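Local coordinates for beta-porphyranase (Bacteroides plebeius, PDB 4AWD), which hydrolyses the sulfated red-seaweed polysaccharide porphyran at the linkages between beta-D-galactopyranose and alpha-L-galactopyranose-6-sulfate, at residues Ala123-Lys128 with Phe281-Thr286. Sequence-based numbering, arbitrary orientation.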
ATOM      1  N   ALA A 123      -9.679   0.579   4.599  1.00  9.43           N
ATOM      2  CA  ALA A 123      -8.381  -0.025   4.850  1.00  9.21           C
ATOM      3  C   ALA A 123      -8.542  -1.533   4.926  1.00  9.52           C
ATOM      4  O   ALA A 123      -9.071  -2.061   5.927  1.00  9.38           O
ATOM      5  CB  ALA A 123      -7.782   0.496   6.132  1.00  8.68           C
ATOM      6  N   VAL A 124      -8.097  -2.212   3.868  1.00  9.27           N
ATOM      7  CA  VAL A 124      -8.104  -3.690   3.797  1.00  8.84           C
ATOM      8  C   VAL A 124      -6.736  -4.275   4.186  1.00  8.67           C
ATOM      9  O   VAL A 124      -5.703  -3.801   3.733  1.00  8.75           O
ATOM     10  CB  VAL A 124      -8.481  -4.171   2.371  1.00  8.27           C
ATOM     11  CG1 VAL A 124      -8.508  -5.669   2.291  1.00  7.36           C
ATOM     12  CG2 VAL A 124      -9.825  -3.628   1.969  1.00  8.83           C
ATOM     13  N   ALA A 125      -6.739  -5.310   5.015  1.00  8.81           N
ATOM     14  CA  ALA A 125      -5.514  -6.020   5.372  1.00  8.59           C
ATOM     15  C   ALA A 125      -5.682  -7.501   5.104  1.00  9.36           C
ATOM     16  O   ALA A 125      -6.726  -8.082   5.430  1.00 10.03           O
ATOM     17  CB  ALA A 125      -5.162  -5.792   6.842  1.00  7.93           C
ATOM     18  N   SER A 126      -4.677  -8.125   4.507  1.00  9.40           N
ATOM     19  CA  SER A 126      -4.672  -9.586   4.444  1.00 10.07           C
ATOM     20  C   SER A 126      -4.698 -10.173   5.859  1.00 10.18           C
ATOM     21  O   SER A 126      -4.164  -9.589   6.813  1.00  9.41           O
ATOM     22  CB  SER A 126      -3.483 -10.126   3.628  1.00 10.04           C
ATOM     23  OG  SER A 126      -2.225  -9.637   4.101  1.00 11.65           O
ATOM     24  N   VAL A 127      -5.366 -11.314   5.987  1.00 10.68           N
ATOM     25  CA  VAL A 127      -5.467 -12.015   7.261  1.00 11.16           C
ATOM     26  C   VAL A 127      -4.094 -12.558   7.664  1.00 11.49           C
ATOM     27  O   VAL A 127      -3.677 -12.431   8.803  1.00 11.01           O
ATOM     28  CB  VAL A 127      -6.536 -13.147   7.201  1.00 11.06           C
ATOM     29  CG1 VAL A 127      -6.364 -14.148   8.344  1.00 10.35           C
ATOM     30  CG2 VAL A 127      -7.908 -12.536   7.240  1.00 10.54           C
ATOM     31  N   LYS A 128      -3.393 -13.135   6.703  1.00 12.11           N
ATOM     32  CA  LYS A 128      -2.099 -13.697   6.968  1.00 13.03           C
ATOM     33  C   LYS A 128      -1.067 -12.592   6.858  1.00 13.34           C
ATOM     34  O   LYS A 128      -1.276 -11.603   6.148  1.00 13.99           O
ATOM     35  CB  LYS A 128      -1.814 -14.853   6.015  1.00 13.18           C
ATOM     36  CG  LYS A 128      -2.713 -16.072   6.226  1.00 14.79           C
ATOM     37  CD  LYS A 128      -1.921 -17.314   5.868  1.00 21.14           C
ATOM     38  CE  LYS A 128      -2.766 -18.557   5.661  1.00 24.23           C
ATOM     39  NZ  LYS A 128      -1.855 -19.729   5.357  1.00 26.36           N
ATOM     40  N   PHE A 281       2.199  -8.093   6.152  1.00 12.84           N
ATOM     41  CA  PHE A 281       0.830  -8.215   5.640  1.00 12.15           C
ATOM     42  C   PHE A 281       0.598  -7.237   4.487  1.00 11.68           C
ATOM     43  O   PHE A 281       1.353  -6.274   4.323  1.00 10.83           O
ATOM     44  CB  PHE A 281      -0.218  -8.040   6.758  1.00 12.11           C
ATOM     45  CG  PHE A 281      -0.064  -6.787   7.577  1.00 12.14           C
ATOM     46  CD1 PHE A 281      -0.636  -5.590   7.165  1.00 14.07           C
ATOM     47  CD2 PHE A 281       0.611  -6.815   8.788  1.00 13.60           C
ATOM     48  CE1 PHE A 281      -0.511  -4.434   7.937  1.00 14.50           C
ATOM     49  CE2 PHE A 281       0.749  -5.675   9.565  1.00 12.59           C
ATOM     50  CZ  PHE A 281       0.183  -4.483   9.141  1.00 14.89           C
ATOM     51  N   ILE A 282      -0.431  -7.500   3.678  1.00 11.82           N
ATOM     52  CA  ILE A 282      -0.852  -6.564   2.623  1.00 11.54           C
ATOM     53  C   ILE A 282      -1.787  -5.517   3.227  1.00 11.53           C
ATOM     54  O   ILE A 282      -2.712  -5.870   3.967  1.00 12.01           O
ATOM     55  CB  ILE A 282      -1.625  -7.286   1.479  1.00 11.68           C
ATOM     56  CG1 ILE A 282      -0.804  -8.430   0.869  1.00 12.24           C
ATOM     57  CG2 ILE A 282      -2.071  -6.298   0.400  1.00 10.64           C
ATOM     58  CD1 ILE A 282       0.147  -7.996  -0.219  1.00 13.09           C
ATOM     59  N   HIS A 283      -1.542  -4.242   2.932  1.00 11.01           N
ATOM     60  CA  HIS A 283      -2.519  -3.189   3.206  1.00 11.19           C
ATOM     61  C   HIS A 283      -3.081  -2.586   1.922  1.00 11.03           C
ATOM     62  O   HIS A 283      -2.346  -2.289   0.984  1.00 11.79           O
ATOM     63  CB  HIS A 283      -1.912  -2.082   4.058  1.00 11.45           C
ATOM     64  CG  HIS A 283      -2.491  -1.989   5.441  1.00 13.45           C
ATOM     65  ND1 HIS A 283      -1.871  -1.298   6.462  1.00 13.59           N
ATOM     66  CD2 HIS A 283      -3.634  -2.493   5.968  1.00 13.18           C
ATOM     67  CE1 HIS A 283      -2.608  -1.378   7.557  1.00 13.60           C
ATOM     68  NE2 HIS A 283      -3.682  -2.098   7.285  1.00 13.98           N
ATOM     69  N   ILE A 284      -4.387  -2.407   1.866  1.00 10.28           N
ATOM     70  CA  ILE A 284      -4.985  -1.763   0.709  1.00  9.72           C
ATOM     71  C   ILE A 284      -5.831  -0.611   1.246  1.00  9.77           C
ATOM     72  O   ILE A 284      -6.847  -0.834   1.881  1.00 10.25           O
ATOM     73  CB  ILE A 284      -5.812  -2.745  -0.161  1.00  9.05           C
ATOM     74  CG1 ILE A 284      -5.045  -4.058  -0.382  1.00  7.32           C
ATOM     75  CG2 ILE A 284      -6.152  -2.088  -1.500  1.00  8.25           C
ATOM     76  CD1 ILE A 284      -5.801  -5.153  -1.143  1.00  2.00           C
ATOM     77  N   VAL A 285      -5.390   0.617   0.999  1.00  9.69           N
ATOM     78  CA  VAL A 285      -5.843   1.753   1.802  1.00  9.80           C
ATOM     79  C   VAL A 285      -6.238   2.991   0.995  1.00  9.25           C
ATOM     80  O   VAL A 285      -5.598   3.354   0.017  1.00  9.50           O
ATOM     81  CB  VAL A 285      -4.760   2.153   2.832  1.00  9.82           C
ATOM     82  CG1 VAL A 285      -5.116   3.447   3.530  1.00 10.34           C
ATOM     83  CG2 VAL A 285      -4.572   1.040   3.851  1.00 10.22           C
ATOM     84  N   THR A 286      -7.279   3.650   1.478  1.00  8.59           N
ATOM     85  CA  THR A 286      -7.807   4.888   0.922  1.00  7.67           C
ATOM     86  C   THR A 286      -7.730   5.952   2.035  1.00  6.33           C
ATOM     87  O   THR A 286      -8.391   5.834   3.073  1.00  6.16           O
ATOM     88  CB  THR A 286      -9.255   4.607   0.457  1.00  8.10           C
ATOM     89  OG1 THR A 286      -9.294   4.523  -0.980  1.00 10.13           O
ATOM     90  CG2 THR A 286     -10.186   5.620   0.951  1.00  8.10           C
TER
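Strand 281-285 runs antiparallel to the end of strand 117-126 in the beta-sandwich (jelly-roll) fold of the GH16 family, and Val-124 and Ile-284 form the hydrogen-bonded pair at the middle of this contact. Val-124 N reaches Ile-284 O and Ile-284 N reaches Val-124 O, both at 2.7 Å. Their side chains leave on the sandwich-core side, CB to CB 3.9 Å, where Ile-284 goes on to pack against Leu-96 and Val-314.

The other face carries Ala-123, Ala-125, His-283 and Val-285. Here the His-283 imidazole turns its CD2 edge to Val-124 O at 3.3 Å, near the ring plane; CD2 also touches Ala-125 CB at 3.7 Å. Phe-281 CE1 sits over the centre of one imidazole face, 3.7 Å above the plane, while Val-285 CG2 covers the opposite face nearer the rim. His-283 NE2 is hydrogen-bonded to Ser-72 OG, and the side chain of Trp-75, which probably binds substrate, lies close by.

At Ser-126 a side-chain oxygen takes the place of a backbone carbonyl. Its N still bonds Ile-282 O, but Ile-282 N is taken by the Ser-126 hydroxyl, OG to N 2.8 Å with a nearly straight N-H...O angle of 165°. With chi1 at 54°, OG lies between the backbone N and carbonyl carbon and also donates to Lys-128 O, 3.0 Å away.

One buried hydroxyl thus accepts from one strand and donates to the loop that follows the other, extending the pairing where the backbone ladder stops, while the imidazole is held by a polar bond at NE2 and by apolar contacts on both faces.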